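Local coordinates for protein octaprenyl-diphosphate synthase (Bacteroides thetaiotaomicron, PDB 3RMG) that probably acts as a magnesium-dependent prenyltransferase of the FPP/GGPP synthase family, extending isoprenoid diphosphate chains, at residues 63-66 with 67-71; 127-131 with 132-136; 181-184 with 185-189; 196-199 with 200-204. All blocks are in the same frame, centred on the assembly; numbering follows the deposited sequence.

Contact 1 of 4, residues 63-66 with 67-71; sequences GAVT and PATLH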
loop_
_atom_site.group_PDB
_atom_site.type_symbol
_atom_site.label_atom_id
_atom_site.label_comp_id
_atom_site.label_asym_id
_atom_site.label_seq_id
_atom_site.Cartn_x
_atom_site.Cartn_y
_atom_site.Cartn_z
ATOM N N GLY A 63 -16.696 26.641 -4.684
ATOM C CA GLY A 63 -17.260 26.926 -3.375
ATOM C C GLY A 63 -16.218 27.119 -2.300
ATOM O O GLY A 63 -15.073 27.466 -2.574
ATOM N N ALA A 64 -16.622 26.908 -1.061
ATOM C CA ALA A 64 -15.695 27.004 0.042
ATOM C C ALA A 64 -15.052 25.638 0.219
ATOM O O ALA A 64 -15.656 24.613 -0.074
ATOM C CB ALA A 64 -16.412 27.430 1.317
ATOM N N VAL A 65 -13.819 25.644 0.692
ATOM C CA VAL A 65 -13.097 24.430 1.000
ATOM C C VAL A 65 -13.752 23.731 2.182
ATOM O O VAL A 65 -13.976 24.352 3.227
ATOM C CB VAL A 65 -11.660 24.783 1.399
ATOM C CG1 VAL A 65 -11.010 23.644 2.180
ATOM C CG2 VAL A 65 -10.859 25.193 0.173
ATOM N N THR A 66 -14.060 22.446 2.019
ATOM C CA THR A 66 -14.644 21.652 3.095
ATOM C C THR A 66 -13.574 20.738 3.670
ATOM O O THR A 66 -12.492 20.607 3.101
ATOM C CB THR A 66 -15.804 20.776 2.593
ATOM O OG1 THR A 66 -15.277 19.718 1.786
ATOM C CG2 THR A 66 -16.775 21.588 1.763
ATOM N N PRO A 67 -13.874 20.096 4.804
ATOM C CA PRO A 67 -12.942 19.145 5.403
ATOM C C PRO A 67 -12.679 17.958 4.464
ATOM O O PRO A 67 -11.610 17.355 4.513
ATOM C CB PRO A 67 -13.671 18.682 6.675
ATOM C CG PRO A 67 -14.746 19.700 6.929
ATOM C CD PRO A 67 -15.125 20.225 5.572
ATOM N N ALA A 68 -13.642 17.646 3.605
ATOM C CA ALA A 68 -13.435 16.643 2.547
ATOM C C ALA A 68 -12.338 17.056 1.556
ATOM O O ALA A 68 -11.574 16.214 1.085
ATOM C CB ALA A 68 -14.751 16.356 1.801
ATOM N N THR A 69 -12.264 18.351 1.243
ATOM C CA THR A 69 -11.240 18.863 0.333
ATOM C C THR A 69 -9.875 18.648 0.941
ATOM O O THR A 69 -8.964 18.160 0.283
ATOM C CB THR A 69 -11.408 20.377 0.085
ATOM O OG1 THR A 69 -12.737 20.647 -0.363
ATOM C CG2 THR A 69 -10.434 20.859 -0.959
ATOM N N LEU A 70 -9.734 19.016 2.211
ATOM C CA LEU A 70 -8.488 18.786 2.934
ATOM C C LEU A 70 -8.104 17.311 3.013
ATOM O O LEU A 70 -6.935 16.980 2.806
ATOM C CB LEU A 70 -8.546 19.393 4.339
ATOM C CG LEU A 70 -8.993 20.856 4.332
ATOM C CD1 LEU A 70 -9.324 21.328 5.747
ATOM C CD2 LEU A 70 -7.928 21.720 3.686
ATOM N N HIS A 71 -9.057 16.422 3.311
ATOM C CA HIS A 71 -8.714 14.988 3.379
ATOM C C HIS A 71 -8.306 14.448 2.000
ATOM O O HIS A 71 -7.334 13.697 1.875
ATOM C CB HIS A 71 -9.832 14.148 4.004
ATOM C CG HIS A 71 -9.883 14.243 5.497
ATOM N ND1 HIS A 71 -8.853 13.804 6.303
ATOM C CD2 HIS A 71 -10.829 14.746 6.331
ATOM C CE1 HIS A 71 -9.164 14.030 7.569
ATOM N NE2 HIS A 71 -10.359 14.594 7.614
#
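The flat peptide that joins Thr66 to the Pro67 ring lies at the start of helix 67-90, with the ring in the first helical position. The other flat group, the imidazole of His71, takes no part in the cap; it meets the His125 ring, planes about 35° apart, and ND1 is hydrogen-bonded to His125 ND1. Thr66 is the N-cap, and with Thr69 it makes a capping box. Thr66 N donates to Thr69 OG1 at 3.3 Å, while Thr69 N returns a weak bond to Thr66 OG1 at 3.4 Å. The return bond depends on the Thr66 hydroxyl lying between its own N and carbonyl carbon (chi1 71°), turned in over the helix start. Two further weak bonds end on Thr66 O, from Thr69 N at 2.9 Å and from Leu70 N at 3.3 Å. Next to this polar box, Val65 CG1 packs on Leu70 CD2 and on Thr69 CB, 3.9 Å in each case, with the side chains crossing at about a right angle; the Val65-Leu70 pair spans the N-cap as a hydrophobic staple. Thr69 N is thus divided between two weak acceptors, Thr66 O and Thr66 OG1. Mainly the Thr69 hydroxyl, hydrogen-bonded to its strongest partner Ser188 OG, links this capped start to helix 174-188, with Thr66 OG1 adding only a weak bond to Ser188 O.

Contact 2 of 4, residues 127-131 with 132-136; sequences EQTNN and YEIIR
Glu127 meets Ile135 through its backbone: Ile135 CD1 rests 3.7 Å from Glu127 CA. The Glu127 carboxylate finds its partner across the dimer instead, in a salt bridge with Arg136 of the second subunit. Thr129 lies in the turn itself. Its OG1 accepts from Asn131 N at 3.0 Å, an ST turn, and is also hydrogen-bonded to Ala126 O; both branches of Thr129 lie against Ile134 CG2, OG1 at 3.8 Å and CG2 at 3.9 Å. A valine here would have no oxygen for either bond and would probably leave Asn131 N and Ala126 O without these mates, freeing the turn to shift. Asn130, with a positive phi of 50°, swings the chain out of helix 102-128. Asn131 then serves as N-cap of helix 132-154. With CG anti to the backbone N (chi1 -177°), OD1 reaches forward over the first turn and takes two weak bonds, from Glu133 N at 3.0 Å and from Ile134 N at 3.4 Å. The amide also has an apolar neighbour, Ile134 CD1, 3.8 Å from Asn131 ND2. Asn131 O accepts from Ile135 N at 3.0 Å. Beyond the turn, Tyr132 stacks on Tyr132 of the second subunit. This N-capped link, with its ST turn, joins helices 102-128 and 132-154 of the all-helical isoprenoid synthase fold and sits at the dimer interface.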
loop_
_atom_site.group_PDB
_atom_site.type_symbol
_atom_site.label_atom_id
_atom_site.label_comp_id
_atom_site.label_asym_id
_atom_site.label_seq_id
_atom_site.Cartn_x
_atom_site.Cartn_y
_atom_site.Cartn_z
ATOM N N GLU A 127 -11.188 7.933 3.012
ATOM C CA GLU A 127 -12.448 7.513 3.617
ATOM C C GLU A 127 -13.017 8.637 4.488
ATOM O O GLU A 127 -14.210 8.971 4.420
ATOM C CB GLU A 127 -12.237 6.218 4.404
ATOM C CG GLU A 127 -13.493 5.665 5.038
ATOM C CD GLU A 127 -13.831 6.390 6.326
ATOM O OE1 GLU A 127 -12.872 6.733 7.082
ATOM O OE2 GLU A 127 -15.043 6.608 6.561
ATOM N N GLN A 128 -12.150 9.267 5.269
ATOM C CA GLN A 128 -12.551 10.462 6.025
ATOM C C GLN A 128 -13.154 11.609 5.195
ATOM O O GLN A 128 -13.743 12.529 5.781
ATOM C CB GLN A 128 -11.397 10.989 6.863
ATOM C CG GLN A 128 -10.954 10.059 7.987
ATOM C CD GLN A 128 -9.887 10.698 8.841
ATOM O OE1 GLN A 128 -8.691 10.533 8.587
ATOM N NE2 GLN A 128 -10.313 11.472 9.841
ATOM N N THR A 129 -13.028 11.573 3.857
ATOM C CA THR A 129 -13.782 12.521 3.014
ATOM C C THR A 129 -15.272 12.206 3.013
ATOM O O THR A 129 -16.095 12.996 2.523
ATOM C CB THR A 129 -13.360 12.506 1.515
ATOM O OG1 THR A 129 -13.902 11.343 0.867
ATOM C CG2 THR A 129 -11.844 12.553 1.345
ATOM N N ASN A 130 -15.621 11.028 3.507
ATOM C CA ASN A 130 -17.005 10.558 3.436
ATOM C C ASN A 130 -17.593 10.686 2.037
ATOM O O ASN A 130 -18.786 10.935 1.884
ATOM C CB ASN A 130 -17.893 11.301 4.442
ATOM C CG ASN A 130 -17.350 11.233 5.873
ATOM O OD1 ASN A 130 -16.996 10.159 6.373
ATOM N ND2 ASN A 130 -17.289 12.387 6.538
ATOM N N ASN A 131 -16.761 10.515 1.015
ATOM C CA ASN A 131 -17.235 10.623 -0.363
ATOM C C ASN A 131 -16.759 9.432 -1.197
ATOM O O ASN A 131 -15.557 9.199 -1.329
ATOM C CB ASN A 131 -16.811 11.971 -0.972
ATOM C CG ASN A 131 -17.344 12.184 -2.382
ATOM O OD1 ASN A 131 -17.511 11.238 -3.152
ATOM N ND2 ASN A 131 -17.603 13.439 -2.729
ATOM N N TYR A 132 -17.712 8.679 -1.743
ATOM C CA TYR A 132 -17.422 7.399 -2.408
ATOM C C TYR A 132 -16.576 7.573 -3.653
ATOM O O TYR A 132 -15.612 6.815 -3.894
ATOM C CB TYR A 132 -18.724 6.668 -2.780
ATOM C CG TYR A 132 -19.354 5.917 -1.618
ATOM C CD1 TYR A 132 -18.710 4.828 -1.036
ATOM C CD2 TYR A 132 -20.589 6.294 -1.107
ATOM C CE1 TYR A 132 -19.269 4.145 0.026
ATOM C CE2 TYR A 132 -21.165 5.611 -0.043
ATOM C CZ TYR A 132 -20.500 4.539 0.520
ATOM O OH TYR A 132 -21.069 3.861 1.578
ATOM N N GLU A 133 -16.953 8.566 -4.449
ATOM C CA GLU A 133 -16.275 8.853 -5.699
ATOM C C GLU A 133 -14.821 9.168 -5.423
ATOM O O GLU A 133 -13.918 8.734 -6.149
ATOM C CB GLU A 133 -16.954 10.015 -6.390
ATOM C CG GLU A 133 -18.462 9.800 -6.511
ATOM C CD GLU A 133 -19.061 10.517 -7.695
ATOM O OE1 GLU A 133 -18.536 10.356 -8.821
ATOM O OE2 GLU A 133 -20.064 11.239 -7.501
ATOM N N ILE A 134 -14.589 9.895 -4.345
ATOM C CA ILE A 134 -13.237 10.283 -4.014
ATOM C C ILE A 134 -12.501 9.043 -3.567
ATOM O O ILE A 134 -11.328 8.848 -3.887
ATOM C CB ILE A 134 -13.211 11.360 -2.925
ATOM C CG1 ILE A 134 -13.677 12.697 -3.514
ATOM C CG2 ILE A 134 -11.834 11.458 -2.346
ATOM C CD1 ILE A 134 -13.874 13.810 -2.464
ATOM N N ILE A 135 -13.196 8.190 -2.828
ATOM C CA ILE A 135 -12.619 6.918 -2.433
ATOM C C ILE A 135 -12.318 6.085 -3.681
ATOM O O ILE A 135 -11.236 5.534 -3.837
ATOM C CB ILE A 135 -13.545 6.169 -1.456
ATOM C CG1 ILE A 135 -13.653 6.968 -0.141
ATOM C CG2 ILE A 135 -13.006 4.769 -1.188
ATOM C CD1 ILE A 135 -14.655 6.436 0.862
ATOM N N ARG A 136 -13.285 6.018 -4.583
ATOM C CA ARG A 136 -13.073 5.346 -5.848
ATOM C C ARG A 136 -11.879 5.944 -6.596
ATOM O O ARG A 136 -11.034 5.212 -7.114
ATOM C CB ARG A 136 -14.337 5.433 -6.703
ATOM C CG ARG A 136 -14.492 4.300 -7.695
ATOM C CD ARG A 136 -15.935 3.819 -7.716
ATOM N NE ARG A 136 -16.875 4.929 -7.564
ATOM C CZ ARG A 136 -18.101 4.816 -7.061
ATOM N NH1 ARG A 136 -18.553 3.637 -6.658
ATOM N NH2 ARG A 136 -18.881 5.883 -6.963
#

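Contact 3 of 4, residues 181-184 with 185-189; sequences CAEA and AALSV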
loop_
_atom_site.group_PDB
_atom_site.type_symbol
_atom_site.label_atom_id
_atom_site.label_comp_id
_atom_site.label_asym_id
_atom_site.label_seq_id
_atom_site.Cartn_x
_atom_site.Cartn_y
_atom_site.Cartn_z
ATOM N N CYS A 181 -5.770 15.197 -8.373
ATOM C CA CYS A 181 -5.896 16.282 -7.409
ATOM C C CYS A 181 -7.048 17.223 -7.760
ATOM O O CYS A 181 -7.903 17.525 -6.918
ATOM C CB CYS A 181 -4.578 17.054 -7.311
ATOM S SG CYS A 181 -3.298 16.108 -6.419
ATOM N N ALA A 182 -7.065 17.696 -9.002
ATOM C CA ALA A 182 -8.082 18.638 -9.436
ATOM C C ALA A 182 -9.477 17.983 -9.410
ATOM O O ALA A 182 -10.416 18.552 -8.886
ATOM C CB ALA A 182 -7.745 19.157 -10.827
ATOM N N GLU A 183 -9.585 16.771 -9.948
ATOM C CA GLU A 183 -10.853 16.032 -9.967
ATOM C C GLU A 183 -11.423 15.849 -8.567
ATOM O O GLU A 183 -12.611 16.099 -8.323
ATOM C CB GLU A 183 -10.685 14.661 -10.638
ATOM C CG GLU A 183 -12.035 13.965 -10.919
ATOM C CD GLU A 183 -11.884 12.616 -11.594
ATOM O OE1 GLU A 183 -12.919 12.048 -11.977
ATOM O OE2 GLU A 183 -10.738 12.130 -11.758
ATOM N N ALA A 184 -10.576 15.404 -7.651
ATOM C CA ALA A 184 -10.960 15.263 -6.248
ATOM C C ALA A 184 -11.371 16.608 -5.647
ATOM O O ALA A 184 -12.320 16.684 -4.850
ATOM C CB ALA A 184 -9.807 14.653 -5.441
ATOM N N ALA A 185 -10.667 17.675 -6.025
ATOM C CA ALA A 185 -11.036 19.002 -5.523
ATOM C C ALA A 185 -12.499 19.310 -5.849
ATOM O O ALA A 185 -13.228 19.764 -4.981
ATOM C CB ALA A 185 -10.103 20.103 -6.070
ATOM N N ALA A 186 -12.917 19.049 -7.090
ATOM C CA ALA A 186 -14.310 19.288 -7.530
ATOM C C ALA A 186 -15.345 18.361 -6.869
ATOM O O ALA A 186 -16.362 18.815 -6.379
ATOM C CB ALA A 186 -14.429 19.199 -9.080
ATOM N N LEU A 187 -15.098 17.060 -6.877
ATOM C CA LEU A 187 -15.962 16.147 -6.144
ATOM C C LEU A 187 -16.163 16.586 -4.683
ATOM O O LEU A 187 -17.264 16.459 -4.135
ATOM C CB LEU A 187 -15.402 14.728 -6.181
ATOM C CG LEU A 187 -15.379 14.054 -7.553
ATOM C CD1 LEU A 187 -14.400 12.872 -7.540
ATOM C CD2 LEU A 187 -16.770 13.642 -7.998
ATOM N N SER A 188 -15.113 17.118 -4.063
ATOM C CA SER A 188 -15.156 17.456 -2.634
ATOM C C SER A 188 -16.122 18.585 -2.307
ATOM O O SER A 188 -16.547 18.712 -1.165
ATOM C CB SER A 188 -13.761 17.813 -2.111
ATOM O OG SER A 188 -13.391 19.134 -2.481
ATOM N N VAL A 189 -16.453 19.404 -3.303
ATOM C CA VAL A 189 -17.414 20.494 -3.131
ATOM C C VAL A 189 -18.696 20.155 -3.877
ATOM O O VAL A 189 -19.592 20.974 -4.019
ATOM C CB VAL A 189 -16.846 21.875 -3.599
ATOM C CG1 VAL A 189 -15.638 22.275 -2.751
ATOM C CG2 VAL A 189 -16.440 21.837 -5.062
#
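Ala185 opens the final turn of helix 174-188, in which each N-H is bonded to the carbonyl four residues earlier. Ala185 N reaches Cys181 O, and the Ala185 methyl lies 3.2 Å from Ala182 O, close against the preceding turn. Next comes Ala186, whose N donates to Ala182 O at 3.1 Å; its small side chain faces Val196 of helix 193-217. Leu187 N gives the straightest of these bonds, 3.0 Å to Glu183 O with an N-H...O angle of 174°. Leu187 sets CG beside its own N (chi1 -66°), which lays the chain back over the same oxygen, CG being 3.5 Å from Glu183 O, and CD1 comes alongside the aliphatic part of Glu183. Leu187 also touches Glu133 and Ile134 of helix 132-154, while Ala184 backs onto Ala72 and Leu76 of helix 67-90, so alanines and one leucine fit this turn among several helices. Ser188 N closes the set by donating to Ala184 O at 2.9 Å. Its hydroxyl folds back toward the helix (chi1 78°) and donates to Ala185 O, so a carbonyl near the helix end gains a partner from the side chain; Ser188 OG is also hydrogen-bonded to Thr69 OG1 of helix 67-90. An alanine in place of Ser188 would probably leave Ala185 O without that donor and Thr69 OG1 without its mate on this helix. Val189 lies beyond the regular helix, and Val189 N bonds to Ala186 O, three residues back, at 3.1 Å.

Contact 4 of 4, residues 196-199 with 200-204; sequences VAFA and RLLGE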
loop_
_atom_site.group_PDB
_atom_site.type_symbol
_atom_site.label_atom_id
_atom_site.label_comp_id
_atom_site.label_asym_id
_atom_site.label_seq_id
_atom_site.Cartn_x
_atom_site.Cartn_y
_atom_site.Cartn_z
ATOM N N VAL A 196 -16.482 18.468 -12.687
ATOM C CA VAL A 196 -15.504 17.450 -12.299
ATOM C C VAL A 196 -14.655 17.051 -13.508
ATOM O O VAL A 196 -13.437 16.965 -13.412
ATOM C CB VAL A 196 -16.211 16.210 -11.702
ATOM C CG1 VAL A 196 -15.266 15.064 -11.577
ATOM C CG2 VAL A 196 -16.809 16.549 -10.335
ATOM N N ALA A 197 -15.299 16.840 -14.657
ATOM C CA ALA A 197 -14.575 16.510 -15.885
ATOM C C ALA A 197 -13.707 17.685 -16.332
ATOM O O ALA A 197 -12.571 17.509 -16.812
ATOM C CB ALA A 197 -15.552 16.106 -17.012
ATOM N N PHE A 198 -14.244 18.887 -16.181
ATOM C CA PHE A 198 -13.480 20.083 -16.508
ATOM C C PHE A 198 -12.227 20.202 -15.628
ATOM O O PHE A 198 -11.146 20.545 -16.111
ATOM C CB PHE A 198 -14.379 21.305 -16.378
ATOM C CG PHE A 198 -13.645 22.609 -16.254
ATOM C CD1 PHE A 198 -12.966 22.931 -15.080
ATOM C CD2 PHE A 198 -13.705 23.557 -17.274
ATOM C CE1 PHE A 198 -12.313 24.162 -14.941
ATOM C CE2 PHE A 198 -13.060 24.781 -17.141
ATOM C CZ PHE A 198 -12.360 25.083 -15.965
ATOM N N ALA A 199 -12.371 19.896 -14.341
ATOM C CA ALA A 199 -11.263 20.029 -13.391
ATOM C C ALA A 199 -10.194 18.988 -13.690
ATOM O O ALA A 199 -8.987 19.296 -13.657
ATOM C CB ALA A 199 -11.772 19.867 -11.952
ATOM N N ARG A 200 -10.632 17.760 -13.983
ATOM C CA ARG A 200 -9.704 16.675 -14.333
ATOM C C ARG A 200 -8.812 17.020 -15.528
ATOM O O ARG A 200 -7.588 16.897 -15.461
ATOM C CB ARG A 200 -10.453 15.356 -14.599
ATOM C CG ARG A 200 -9.526 14.095 -14.662
ATOM C CD ARG A 200 -10.036 13.056 -15.681
ATOM N NE ARG A 200 -9.940 13.592 -17.045
ATOM C CZ ARG A 200 -8.850 13.511 -17.811
ATOM N NH1 ARG A 200 -7.762 12.884 -17.364
ATOM N NH2 ARG A 200 -8.845 14.054 -19.025
ATOM N N LEU A 201 -9.415 17.452 -16.626
ATOM C CA LEU A 201 -8.638 17.893 -17.791
ATOM C C LEU A 201 -7.663 19.033 -17.459
ATOM O O LEU A 201 -6.482 18.995 -17.819
ATOM C CB LEU A 201 -9.585 18.339 -18.888
ATOM C CG LEU A 201 -8.977 18.595 -20.255
ATOM C CD1 LEU A 201 -8.145 17.389 -20.680
ATOM C CD2 LEU A 201 -10.086 18.908 -21.269
ATOM N N LEU A 202 -8.165 20.065 -16.796
ATOM C CA LEU A 202 -7.305 21.113 -16.260
ATOM C C LEU A 202 -6.081 20.539 -15.538
ATOM O O LEU A 202 -4.949 20.877 -15.855
ATOM C CB LEU A 202 -8.083 21.981 -15.274
ATOM C CG LEU A 202 -7.265 23.150 -14.741
ATOM C CD1 LEU A 202 -6.773 24.018 -15.918
ATOM C CD2 LEU A 202 -8.098 23.965 -13.765
ATOM N N GLY A 203 -6.309 19.667 -14.561
ATOM C CA GLY A 203 -5.202 19.161 -13.768
ATOM C C GLY A 203 -4.276 18.344 -14.639
ATOM O O GLY A 203 -3.050 18.327 -14.446
ATOM N N GLU A 204 -4.854 17.638 -15.602
ATOM C CA GLU A 204 -4.026 16.834 -16.475
ATOM C C GLU A 204 -3.129 17.749 -17.301
ATOM O O GLU A 204 -1.939 17.485 -17.432
ATOM C CB GLU A 204 -4.855 15.923 -17.380
ATOM C CG GLU A 204 -4.009 15.198 -18.424
ATOM C CD GLU A 204 -4.805 14.147 -19.173
ATOM O OE1 GLU A 204 -5.099 14.359 -20.370
ATOM O OE2 GLU A 204 -5.156 13.125 -18.548
HETATM O O HOH W 1 -12.139 15.257 -18.329
#
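Helix 193-217 runs without a break from Val196-Ala199 into Arg200-Glu204, four N-H groups of the second segment each bonding to a carbonyl of the first. Leu201 N points almost straight at Ala197 O, 3.2 Å away at 178°, and Gly203 N lies 2.9 Å from Ala199 O. Ala197 O has a second partner: a water donates to it at 2.7 Å and in turn accepts from Arg200 NE at 3.0 Å, bridging one turn of the helix. A chi1 of -167° puts Arg200 CG on the far side of CB from its own N before the chain bends, which carries the guanidinium along the helix toward Glu204. This is an i to i+4 salt bridge on a helix of the all-helical prenyltransferase fold: Arg200 NH1 meets Glu204 OE2 at 2.9 Å. Water and carboxylate both sit at the edge of the guanidinium, in its plane, although NH1 approaches Glu204 OE2 from above the carboxylate plane. On another side of the helix, the Phe198 ring comes loosely against Leu202, CE1 to CD2 4.4 Å, and both side chains touch Leu301 of helix 283-302.

The four contacts follow one another along the chain in numerical order, and all lie in the all-helical prenyltransferase fold. Contact 3, at the end of helix 174-188, is central: its centre is about 9 Å from those of contacts 1 and 4 and about 11 Å from that of contact 2. Contacts 1 and 2 begin helices 67-90 and 132-154, and touch where His71 and Ala68 meet Gln128 and Thr129. Contact 4, on helix 193-217, packs on contact 3 through Val196 and Glu183 but touches neither contact 1 nor contact 2, whose centres are about 17 and 18 Å away. Helix ends thus gather at one region of the chain, and contact 2 reaches the second subunit.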